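Local structure of inositol-1-monophosphatase (2Q74) at residues P76-L81 with V99-D104; G134-V139 with C236-L241; Y227-Q232 with G261-A266. The protein probably catalyses the magnesium-dependent hydrolysis of inositol 1-phosphate, releasing free myo-inositol and phosphate. One frame throughout, in Å; residues are numbered along the deposited sequence.

Interaction 1 of 3, residues P76-L81 with V99-D104; sequences PGDPIL and VTWVLD
Asp78 and Trp101 join where the loop before strand 80-81 passes the indole: Trp101 NE1 donates to Asp78 OD2 at 3.0 Å, reaching the carboxylate on its anti side with a moderately bent N-H...O angle of 148°. The carboxylate lies only 28° from the plane of the ring, and Asp78 CB sits at the indole edge in that plane, so the aspartate prolongs the rim of the ring instead of stacking on it. OD2 also forms a salt bridge with Arg75, so two donors fix the acid. Val99 CG1 rests over one face of the indole, 3.5 Å above its plane and offset toward the rim.

Further along, Ile80 is the bump that fits between Trp101 and Leu103. Its CG1 arm stands anti to the carbonyl carbon (chi1 -51°) and carries CD1 to Trp101 CB at 3.7 Å, while the CG2 branch turns the other way to Leu103 CD2 at 3.9 Å. On the reverse face of the sheet Leu81 packs more loosely, with its CB near Thr100 CG2 and its CD2 4.3 Å from Val102 CG1. Pro79 lies across the Thr100 side chain at about a right angle, its CB 3.6 Å from OG1.

The backbones are laced in parallel register by Trp101 N to Pro79 O, Leu81 N to Trp101 O and Leu103 N to Leu81 O. Leu71 of helix 55-74 touches both Ile80 and Trp101, and helix 8-33 adds Leu11 and Val14 against the indole. This is the parallel edge pair of the larger mixed sheet of the inositol monophosphatase fold. Strand 100-104 ends at Asp104, which probably binds both magnesium ions, as in its relatives.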
ATOM      1  N   PRO A  76      21.857  -9.885 -27.730  1.00 77.42           N
ATOM      2  CA  PRO A  76      22.002 -11.233 -28.307  1.00 77.85           C
ATOM      3  C   PRO A  76      22.613 -12.349 -27.435  1.00 78.14           C
ATOM      4  O   PRO A  76      21.941 -13.353 -27.190  1.00 78.65           O
ATOM      5  CB  PRO A  76      22.874 -10.971 -29.535  1.00 77.91           C
ATOM      6  CG  PRO A  76      22.419  -9.651 -29.998  1.00 77.69           C
ATOM      7  CD  PRO A  76      22.154  -8.853 -28.748  1.00 77.40           C
ATOM      8  N   GLY A  77      23.857 -12.211 -26.994  1.00 77.98           N
ATOM      9  CA  GLY A  77      24.514 -13.329 -26.315  1.00 78.13           C
ATOM     10  C   GLY A  77      24.397 -13.333 -24.796  1.00 78.10           C
ATOM     11  O   GLY A  77      25.076 -14.096 -24.115  1.00 78.00           O
ATOM     12  N   ASP A  78      23.536 -12.482 -24.253  1.00 77.92           N
ATOM     13  CA  ASP A  78      23.467 -12.302 -22.803  1.00 77.60           C
ATOM     14  C   ASP A  78      22.619 -13.356 -22.103  1.00 76.89           C
ATOM     15  O   ASP A  78      21.509 -13.662 -22.527  1.00 76.71           O
ATOM     16  CB  ASP A  78      22.956 -10.912 -22.453  1.00 77.83           C
ATOM     17  CG  ASP A  78      24.015  -9.860 -22.605  1.00 78.17           C
ATOM     18  OD1 ASP A  78      24.918 -10.030 -23.451  1.00 79.06           O
ATOM     19  OD2 ASP A  78      23.947  -8.862 -21.870  1.00 79.02           O
ATOM     20  N   PRO A  79      23.164 -13.936 -21.030  1.00 76.18           N
ATOM     21  CA  PRO A  79      22.416 -14.850 -20.185  1.00 75.78           C
ATOM     22  C   PRO A  79      21.234 -14.204 -19.495  1.00 75.55           C
ATOM     23  O   PRO A  79      21.279 -13.027 -19.149  1.00 75.08           O
ATOM     24  CB  PRO A  79      23.452 -15.282 -19.144  1.00 75.59           C
ATOM     25  CG  PRO A  79      24.746 -15.068 -19.802  1.00 75.78           C
ATOM     26  CD  PRO A  79      24.565 -13.839 -20.594  1.00 76.05           C
ATOM     27  N   ILE A  80      20.201 -15.005 -19.285  1.00 75.83           N
ATOM     28  CA  ILE A  80      18.970 -14.577 -18.649  1.00 76.23           C
ATOM     29  C   ILE A  80      18.671 -15.516 -17.488  1.00 77.35           C
ATOM     30  O   ILE A  80      18.402 -16.703 -17.694  1.00 77.68           O
ATOM     31  CB  ILE A  80      17.755 -14.649 -19.617  1.00 75.90           C
ATOM     32  CG1 ILE A  80      18.040 -13.943 -20.953  1.00 75.23           C
ATOM     33  CG2 ILE A  80      16.539 -14.105 -18.929  1.00 75.22           C
ATOM     34  CD1 ILE A  80      18.508 -12.535 -20.824  1.00 75.55           C
ATOM     35  N   LEU A  81      18.726 -14.985 -16.271  1.00 78.67           N
ATOM     36  CA  LEU A  81      18.192 -15.681 -15.098  1.00 79.76           C
ATOM     37  C   LEU A  81      16.785 -15.148 -14.823  1.00 80.93           C
ATOM     38  O   LEU A  81      16.604 -14.028 -14.334  1.00 80.52           O
ATOM     39  CB  LEU A  81      19.090 -15.475 -13.878  1.00 79.76           C
ATOM     40  CG  LEU A  81      18.560 -15.999 -12.532  1.00 80.01           C
ATOM     41  CD1 LEU A  81      18.406 -17.512 -12.525  1.00 80.52           C
ATOM     42  CD2 LEU A  81      19.458 -15.559 -11.392  1.00 79.94           C
ATOM     43  N   VAL A  99      27.222  -9.898 -19.311  1.00 70.38           N
ATOM     44  CA  VAL A  99      26.157  -9.446 -18.403  1.00 69.71           C
ATOM     45  C   VAL A  99      24.990 -10.437 -18.339  1.00 69.08           C
ATOM     46  O   VAL A  99      24.644 -11.067 -19.334  1.00 69.28           O
ATOM     47  CB  VAL A  99      25.602  -8.075 -18.836  1.00 69.63           C
ATOM     48  CG1 VAL A  99      24.123  -7.957 -18.495  1.00 69.83           C
ATOM     49  CG2 VAL A  99      26.391  -6.956 -18.208  1.00 68.93           C
ATOM     50  N   THR A 100      24.385 -10.550 -17.163  1.00 68.18           N
ATOM     51  CA  THR A 100      23.258 -11.444 -16.943  1.00 67.78           C
ATOM     52  C   THR A 100      22.024 -10.642 -16.548  1.00 67.23           C
ATOM     53  O   THR A 100      22.063  -9.848 -15.604  1.00 67.26           O
ATOM     54  CB  THR A 100      23.546 -12.456 -15.822  1.00 67.69           C
ATOM     55  OG1 THR A 100      24.547 -13.374 -16.258  1.00 67.88           O
ATOM     56  CG2 THR A 100      22.273 -13.235 -15.433  1.00 67.13           C
ATOM     57  N   TRP A 101      20.927 -10.862 -17.261  1.00 66.11           N
ATOM     58  CA  TRP A 101      19.696 -10.146 -16.971  1.00 65.16           C
ATOM     59  C   TRP A 101      18.871 -10.941 -15.986  1.00 64.92           C
ATOM     60  O   TRP A 101      18.481 -12.068 -16.267  1.00 64.91           O
ATOM     61  CB  TRP A 101      18.938  -9.848 -18.255  1.00 64.30           C
ATOM     62  CG  TRP A 101      19.754  -8.984 -19.121  1.00 63.32           C
ATOM     63  CD1 TRP A 101      20.670  -9.394 -20.023  1.00 62.64           C
ATOM     64  CD2 TRP A 101      19.782  -7.554 -19.129  1.00 62.68           C
ATOM     65  NE1 TRP A 101      21.259  -8.314 -20.622  1.00 62.59           N
ATOM     66  CE2 TRP A 101      20.740  -7.168 -20.088  1.00 62.13           C
ATOM     67  CE3 TRP A 101      19.084  -6.557 -18.423  1.00 62.70           C
ATOM     68  CZ2 TRP A 101      21.032  -5.827 -20.366  1.00 62.14           C
ATOM     69  CZ3 TRP A 101      19.368  -5.219 -18.695  1.00 62.64           C
ATOM     70  CH2 TRP A 101      20.340  -4.869 -19.663  1.00 62.75           C
ATOM     71  N   VAL A 102      18.655 -10.358 -14.810  1.00 64.80           N
ATOM     72  CA  VAL A 102      17.887 -10.991 -13.745  1.00 64.79           C
ATOM     73  C   VAL A 102      16.520 -10.341 -13.723  1.00 64.77           C
ATOM     74  O   VAL A 102      16.420  -9.121 -13.575  1.00 64.47           O
ATOM     75  CB  VAL A 102      18.531 -10.773 -12.371  1.00 64.92           C
ATOM     76  CG1 VAL A 102      17.804 -11.568 -11.293  1.00 64.70           C
ATOM     77  CG2 VAL A 102      20.015 -11.152 -12.405  1.00 65.36           C
ATOM     78  N   LEU A 103      15.458 -11.130 -13.873  1.00 64.50           N
ATOM     79  CA  LEU A 103      14.170 -10.491 -13.983  1.00 64.56           C
ATOM     80  C   LEU A 103      12.967 -11.156 -13.314  1.00 64.05           C
ATOM     81  O   LEU A 103      12.974 -12.351 -13.031  1.00 63.92           O
ATOM     82  CB  LEU A 103      13.899 -10.095 -15.434  1.00 64.92           C
ATOM     83  CG  LEU A 103      13.853 -11.071 -16.598  1.00 65.89           C
ATOM     84  CD1 LEU A 103      14.696 -10.491 -17.739  1.00 65.87           C
ATOM     85  CD2 LEU A 103      14.362 -12.408 -16.242  1.00 67.47           C
ATOM     86  N   ASP A 104      11.979 -10.317 -12.999  1.00 63.44           N
ATOM     87  CA  ASP A 104      10.673 -10.747 -12.522  1.00 63.18           C
ATOM     88  C   ASP A 104       9.598  -9.927 -13.246  1.00 62.52           C
ATOM     89  O   ASP A 104       9.470  -8.712 -13.030  1.00 62.33           O
ATOM     90  CB  ASP A 104      10.517 -10.585 -11.010  1.00 63.44           C
ATOM     91  CG  ASP A 104       9.280 -11.309 -10.471  1.00 64.52           C
ATOM     92  OD1 ASP A 104       8.485 -11.806 -11.291  1.00 65.98           O
ATOM     93  OD2 ASP A 104       9.093 -11.397  -9.242  1.00 65.21           O
TER

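Interaction 2 of 3, residues G134-V139 with C236-L241; sequences GAVADV and CAAGAL
The methyl of Ala238 presses into the strand where Gly134 presents bare backbone: CB lies 4.1 Å from Gly134 CA and 3.9 Å from Ala135 N. The two CA atoms of Gly134 and Ala238 come within 4.4 Å, so main chain nearly meets main chain here. Val136 flanks the methyl from the strand side. Its CG2, turned anti to the carbonyl carbon, touches Ala238 CB at 4.0 Å and lies 3.9 Å from Gly239 N. From the next turn of the helix, Leu241 CD1 comes down on Gly134 N. Strand and helix segments cross at -104°, their axes 6.8 Å apart, which confines this close, wholly buried patch of apolar side chains and backbone to residues 134-136.

Past Val136 the strand draws away from the helix, and Asp138, already partly exposed, stays far from it. Strand 130-138 runs between strands 120-127 and 143-148. Ala135 and Ala137 of its other face meet Ala15 and Ala19 of helix 8-33, whereas on the near face Ala212 and Cys216 of helix 211-220 join helix 233-245 in covering Val136.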
ATOM      1  N   GLY A 134      19.790  -1.253 -13.397  1.00 62.77           N
ATOM      2  CA  GLY A 134      18.498  -1.818 -13.058  1.00 61.55           C
ATOM      3  C   GLY A 134      17.329  -0.903 -13.312  1.00 60.00           C
ATOM      4  O   GLY A 134      17.492   0.306 -13.424  1.00 59.90           O
ATOM      5  N   ALA A 135      16.143  -1.488 -13.397  1.00 58.21           N
ATOM      6  CA  ALA A 135      14.924  -0.695 -13.614  1.00 57.06           C
ATOM      7  C   ALA A 135      13.744  -1.417 -13.026  1.00 55.87           C
ATOM      8  O   ALA A 135      13.581  -2.622 -13.259  1.00 56.81           O
ATOM      9  CB  ALA A 135      14.697  -0.438 -15.097  1.00 56.40           C
ATOM     10  N   VAL A 136      12.935  -0.709 -12.243  1.00 54.42           N
ATOM     11  CA  VAL A 136      11.696  -1.297 -11.700  1.00 53.17           C
ATOM     12  C   VAL A 136      10.545  -0.454 -12.165  1.00 52.76           C
ATOM     13  O   VAL A 136      10.499   0.752 -11.928  1.00 52.49           O
ATOM     14  CB  VAL A 136      11.664  -1.325 -10.141  1.00 53.03           C
ATOM     15  CG1 VAL A 136      10.293  -1.858  -9.622  1.00 52.57           C
ATOM     16  CG2 VAL A 136      12.817  -2.133  -9.572  1.00 51.10           C
ATOM     17  N   ALA A 137       9.601  -1.090 -12.828  1.00 53.04           N
ATOM     18  CA  ALA A 137       8.442  -0.375 -13.384  1.00 52.97           C
ATOM     19  C   ALA A 137       7.299  -0.616 -12.448  1.00 53.21           C
ATOM     20  O   ALA A 137       6.957  -1.758 -12.233  1.00 53.71           O
ATOM     21  CB  ALA A 137       8.093  -0.897 -14.763  1.00 52.12           C
ATOM     22  N   ASP A 138       6.738   0.451 -11.891  1.00 54.00           N
ATOM     23  CA  ASP A 138       5.504   0.407 -11.103  1.00 54.94           C
ATOM     24  C   ASP A 138       4.344   0.421 -12.096  1.00 55.40           C
ATOM     25  O   ASP A 138       3.910   1.482 -12.561  1.00 55.71           O
ATOM     26  CB  ASP A 138       5.435   1.623 -10.150  1.00 55.68           C
ATOM     27  CG  ASP A 138       4.202   1.604  -9.208  1.00 58.40           C
ATOM     28  OD1 ASP A 138       3.202   0.905  -9.487  1.00 60.62           O
ATOM     29  OD2 ASP A 138       4.243   2.342  -8.182  1.00 62.59           O
ATOM     30  N   VAL A 139       3.836  -0.770 -12.393  1.00 55.47           N
ATOM     31  CA  VAL A 139       2.885  -0.961 -13.464  1.00 55.14           C
ATOM     32  C   VAL A 139       1.663  -0.052 -13.328  1.00 55.56           C
ATOM     33  O   VAL A 139       1.345   0.700 -14.251  1.00 55.59           O
ATOM     34  CB  VAL A 139       2.505  -2.465 -13.594  1.00 55.16           C
ATOM     35  CG1 VAL A 139       1.503  -2.680 -14.711  1.00 54.90           C
ATOM     36  CG2 VAL A 139       3.761  -3.277 -13.854  1.00 54.64           C
ATOM     37  N   CYS A 236      14.917  -8.285  -5.764  1.00 64.59           N
ATOM     38  CA  CYS A 236      15.601  -7.224  -5.056  1.00 65.08           C
ATOM     39  C   CYS A 236      16.833  -6.658  -5.769  1.00 64.84           C
ATOM     40  O   CYS A 236      17.267  -5.557  -5.448  1.00 64.84           O
ATOM     41  CB  CYS A 236      15.923  -7.691  -3.644  1.00 65.07           C
ATOM     42  SG  CYS A 236      16.886  -9.196  -3.588  1.00 67.95           S
ATOM     43  N   ALA A 237      17.360  -7.381  -6.758  1.00 64.92           N
ATOM     44  CA  ALA A 237      18.619  -7.000  -7.426  1.00 64.85           C
ATOM     45  C   ALA A 237      18.559  -5.569  -7.993  1.00 64.51           C
ATOM     46  O   ALA A 237      19.399  -4.723  -7.662  1.00 65.12           O
ATOM     47  CB  ALA A 237      18.963  -8.005  -8.533  1.00 64.79           C
ATOM     48  N   ALA A 238      17.548  -5.296  -8.813  1.00 63.73           N
ATOM     49  CA  ALA A 238      17.341  -3.965  -9.390  1.00 63.31           C
ATOM     50  C   ALA A 238      17.068  -2.866  -8.350  1.00 63.27           C
ATOM     51  O   ALA A 238      17.789  -1.858  -8.286  1.00 63.19           O
ATOM     52  CB  ALA A 238      16.217  -4.010 -10.374  1.00 62.77           C
ATOM     53  N   GLY A 239      16.035  -3.077  -7.533  1.00 62.83           N
ATOM     54  CA  GLY A 239      15.685  -2.150  -6.452  1.00 62.40           C
ATOM     55  C   GLY A 239      16.813  -1.836  -5.486  1.00 62.14           C
ATOM     56  O   GLY A 239      16.971  -0.694  -5.065  1.00 62.34           O
ATOM     57  N   ALA A 240      17.600  -2.848  -5.143  1.00 61.85           N
ATOM     58  CA  ALA A 240      18.709  -2.674  -4.215  1.00 61.54           C
ATOM     59  C   ALA A 240      19.660  -1.589  -4.728  1.00 61.14           C
ATOM     60  O   ALA A 240      20.041  -0.679  -3.985  1.00 60.35           O
ATOM     61  CB  ALA A 240      19.440  -3.993  -4.014  1.00 61.00           C
ATOM     62  N   LEU A 241      19.997  -1.685  -6.009  1.00 61.19           N
ATOM     63  CA  LEU A 241      20.922  -0.746  -6.654  1.00 61.56           C
ATOM     64  C   LEU A 241      20.312   0.634  -6.640  1.00 61.32           C
ATOM     65  O   LEU A 241      20.981   1.636  -6.380  1.00 61.36           O
ATOM     66  CB  LEU A 241      21.183  -1.164  -8.101  1.00 61.60           C
ATOM     67  CG  LEU A 241      22.487  -0.818  -8.818  1.00 63.01           C
ATOM     68  CD1 LEU A 241      22.222  -0.650 -10.344  1.00 63.30           C
ATOM     69  CD2 LEU A 241      23.205   0.390  -8.272  1.00 63.78           C
TER

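Interaction 3 of 3, residues Y227-Q232 with G261-A266; sequences YEHGVQ and GLVVVA
Tyr227 and His229 both hold CG anti to the backbone N (chi1 161° and -170°), which sends their rings out on the face of the antiparallel pair that also carries Val263 and Val265. A G1 beta bulge at Gly230 and Val231, opposite Leu262, interrupts strand 225-231. The Tyr227 ring offers its edge to the valines: CD1 lies 3.9 Å from Val265 CG2 and CE1 is 4.3 Å from Val263 CG1. Its hydroxyl is hydrogen-bonded to Gly284 O, while Leu279 of helix 272-280 touches both Tyr227 and Val265. The His229 ring lies obliquely against Val263 CG2. On the reverse face Val231 CB meets Val264 CG2 at 3.9 Å, the two side chains crossing at about a right angle.

Glu228 and Val264 form the regular hydrogen-bonded pair, with Val264 N to Glu228 O at 3.0 Å. The positive phi of Gly230 then slips the register by one residue, and Leu262 N returns a bond to Val231 O. At the bulge Leu262 O is gripped twice: Val231 N comes in the carbonyl plane on a lone pair at 2.8 Å, and Gly230 N, also at 2.8 Å, sits 36° above that plane.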
ATOM      1  N   TYR A 227      12.910  -3.756   5.447  1.00 64.28           N
ATOM      2  CA  TYR A 227      13.501  -5.007   5.936  1.00 65.94           C
ATOM      3  C   TYR A 227      12.625  -6.210   5.553  1.00 66.95           C
ATOM      4  O   TYR A 227      11.433  -6.271   5.887  1.00 66.53           O
ATOM      5  CB  TYR A 227      13.676  -4.972   7.463  1.00 66.99           C
ATOM      6  CG  TYR A 227      13.828  -6.343   8.074  1.00 67.64           C
ATOM      7  CD1 TYR A 227      14.973  -7.083   7.849  1.00 70.11           C
ATOM      8  CD2 TYR A 227      12.817  -6.921   8.824  1.00 68.78           C
ATOM      9  CE1 TYR A 227      15.142  -8.368   8.376  1.00 70.98           C
ATOM     10  CE2 TYR A 227      12.956  -8.211   9.357  1.00 70.42           C
ATOM     11  CZ  TYR A 227      14.147  -8.936   9.132  1.00 71.00           C
ATOM     12  OH  TYR A 227      14.384 -10.220   9.628  1.00 70.00           O
ATOM     13  N   GLU A 228      13.243  -7.170   4.869  1.00 68.45           N
ATOM     14  CA  GLU A 228      12.600  -8.438   4.592  1.00 69.74           C
ATOM     15  C   GLU A 228      13.565  -9.621   4.641  1.00 70.79           C
ATOM     16  O   GLU A 228      14.681  -9.560   4.131  1.00 70.74           O
ATOM     17  CB  GLU A 228      11.889  -8.411   3.240  1.00 69.99           C
ATOM     18  CG  GLU A 228      10.878  -9.543   3.097  1.00 70.11           C
ATOM     19  CD  GLU A 228      10.047  -9.446   1.868  1.00 70.60           C
ATOM     20  OE1 GLU A 228       9.704  -8.320   1.452  1.00 71.20           O
ATOM     21  OE2 GLU A 228       9.732 -10.518   1.306  1.00 72.72           O
ATOM     22  N   HIS A 229      13.086 -10.703   5.242  1.00 72.34           N
ATOM     23  CA  HIS A 229      13.822 -11.946   5.373  1.00 73.69           C
ATOM     24  C   HIS A 229      13.310 -12.988   4.377  1.00 73.69           C
ATOM     25  O   HIS A 229      12.233 -13.549   4.567  1.00 73.85           O
ATOM     26  CB  HIS A 229      13.657 -12.475   6.796  1.00 74.56           C
ATOM     27  CG  HIS A 229      14.558 -13.617   7.118  1.00 76.95           C
ATOM     28  ND1 HIS A 229      15.884 -13.440   7.453  1.00 79.07           N
ATOM     29  CD2 HIS A 229      14.328 -14.951   7.166  1.00 79.20           C
ATOM     30  CE1 HIS A 229      16.434 -14.620   7.687  1.00 79.58           C
ATOM     31  NE2 HIS A 229      15.510 -15.551   7.523  1.00 79.77           N
ATOM     32  N   GLY A 230      14.079 -13.236   3.318  1.00 73.58           N
ATOM     33  CA  GLY A 230      13.752 -14.277   2.343  1.00 73.69           C
ATOM     34  C   GLY A 230      13.239 -13.751   1.014  1.00 73.79           C
ATOM     35  O   GLY A 230      12.151 -14.109   0.573  1.00 73.96           O
ATOM     36  N   VAL A 231      14.045 -12.928   0.357  1.00 73.79           N
ATOM     37  CA  VAL A 231      13.654 -12.300  -0.890  1.00 73.88           C
ATOM     38  C   VAL A 231      14.473 -12.896  -2.024  1.00 73.77           C
ATOM     39  O   VAL A 231      15.698 -12.906  -1.973  1.00 74.20           O
ATOM     40  CB  VAL A 231      13.891 -10.771  -0.831  1.00 74.02           C
ATOM     41  CG1 VAL A 231      13.482 -10.105  -2.147  1.00 73.85           C
ATOM     42  CG2 VAL A 231      13.139 -10.160   0.341  1.00 74.19           C
ATOM     43  N   GLN A 232      13.802 -13.383  -3.057  1.00 73.48           N
ATOM     44  CA  GLN A 232      14.503 -13.912  -4.219  1.00 73.29           C
ATOM     45  C   GLN A 232      15.379 -12.827  -4.842  1.00 72.03           C
ATOM     46  O   GLN A 232      15.073 -11.658  -4.709  1.00 71.50           O
ATOM     47  CB  GLN A 232      13.484 -14.433  -5.242  1.00 73.75           C
ATOM     48  CG  GLN A 232      12.628 -15.581  -4.750  1.00 75.57           C
ATOM     49  CD  GLN A 232      13.449 -16.762  -4.276  1.00 78.49           C
ATOM     50  OE1 GLN A 232      13.015 -17.525  -3.406  1.00 80.47           O
ATOM     51  NE2 GLN A 232      14.659 -16.910  -4.826  1.00 79.50           N
ATOM     52  N   GLY A 261      16.382 -17.770  -0.634  1.00 83.20           N
ATOM     53  CA  GLY A 261      16.288 -16.305  -0.771  1.00 82.17           C
ATOM     54  C   GLY A 261      17.383 -15.527  -0.046  1.00 80.72           C
ATOM     55  O   GLY A 261      18.357 -16.109   0.435  1.00 81.11           O
ATOM     56  N   LEU A 262      17.225 -14.207   0.023  1.00 78.84           N
ATOM     57  CA  LEU A 262      18.179 -13.330   0.701  1.00 77.28           C
ATOM     58  C   LEU A 262      17.539 -12.526   1.828  1.00 76.19           C
ATOM     59  O   LEU A 262      16.323 -12.387   1.904  1.00 75.72           O
ATOM     60  CB  LEU A 262      18.817 -12.350  -0.286  1.00 77.02           C
ATOM     61  CG  LEU A 262      19.517 -12.933  -1.512  1.00 76.75           C
ATOM     62  CD1 LEU A 262      20.168 -11.824  -2.300  1.00 76.38           C
ATOM     63  CD2 LEU A 262      20.555 -13.965  -1.141  1.00 76.36           C
ATOM     64  N   VAL A 263      18.392 -12.009   2.709  1.00 75.08           N
ATOM     65  CA  VAL A 263      17.978 -11.074   3.735  1.00 74.00           C
ATOM     66  C   VAL A 263      18.364  -9.698   3.249  1.00 72.65           C
ATOM     67  O   VAL A 263      19.529  -9.453   2.944  1.00 72.70           O
ATOM     68  CB  VAL A 263      18.664 -11.354   5.060  1.00 74.21           C
ATOM     69  CG1 VAL A 263      18.295 -10.291   6.088  1.00 74.35           C
ATOM     70  CG2 VAL A 263      18.288 -12.736   5.547  1.00 74.29           C
ATOM     71  N   VAL A 264      17.376  -8.808   3.175  1.00 70.92           N
ATOM     72  CA  VAL A 264      17.565  -7.476   2.632  1.00 69.55           C
ATOM     73  C   VAL A 264      17.281  -6.448   3.695  1.00 68.62           C
ATOM     74  O   VAL A 264      16.208  -6.499   4.345  1.00 68.20           O
ATOM     75  CB  VAL A 264      16.602  -7.198   1.455  1.00 69.76           C
ATOM     76  CG1 VAL A 264      16.909  -5.834   0.822  1.00 68.78           C
ATOM     77  CG2 VAL A 264      16.666  -8.319   0.423  1.00 69.18           C
ATOM     78  N   VAL A 265      18.239  -5.536   3.878  1.00 67.41           N
ATOM     79  CA  VAL A 265      18.033  -4.341   4.687  1.00 66.98           C
ATOM     80  C   VAL A 265      18.409  -3.116   3.858  1.00 66.72           C
ATOM     81  O   VAL A 265      19.471  -3.066   3.246  1.00 66.94           O
ATOM     82  CB  VAL A 265      18.813  -4.385   5.996  1.00 67.11           C
ATOM     83  CG1 VAL A 265      18.520  -3.135   6.818  1.00 66.81           C
ATOM     84  CG2 VAL A 265      18.445  -5.628   6.784  1.00 66.95           C
ATOM     85  N   ALA A 266      17.500  -2.155   3.788  1.00 66.47           N
ATOM     86  CA  ALA A 266      17.735  -0.910   3.071  1.00 66.15           C
ATOM     87  C   ALA A 266      17.215   0.243   3.919  1.00 65.90           C
ATOM     88  O   ALA A 266      16.077   0.229   4.336  1.00 66.36           O
ATOM     89  CB  ALA A 266      17.053  -0.943   1.732  1.00 66.16           C
TER

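Interactions 1 and 2 reach the same large mixed sheet, with centres 15 Å apart and no direct touch, whereas interaction 3 belongs to the smaller sheet. Helix 233-245 bridges the two layers, in keeping with an alpha-beta-alpha-beta-alpha sandwich: while Ala238 faces the strand of interaction 2, Cys236 packs on interaction 3, its CB 3.7 Å from Val231 CG1 and its SG 4.1 Å from Val264 CG2. The probable magnesium and substrate site lies close to all three. Asp104, the last residue of segment 99-104, stands beside Glu83 and Asp235, the Val231 side chain of interaction 3 is about 4 Å from that of Asp235, and Val136 of interaction 2 lies about 7 Å from Asp107, side chain to side chain.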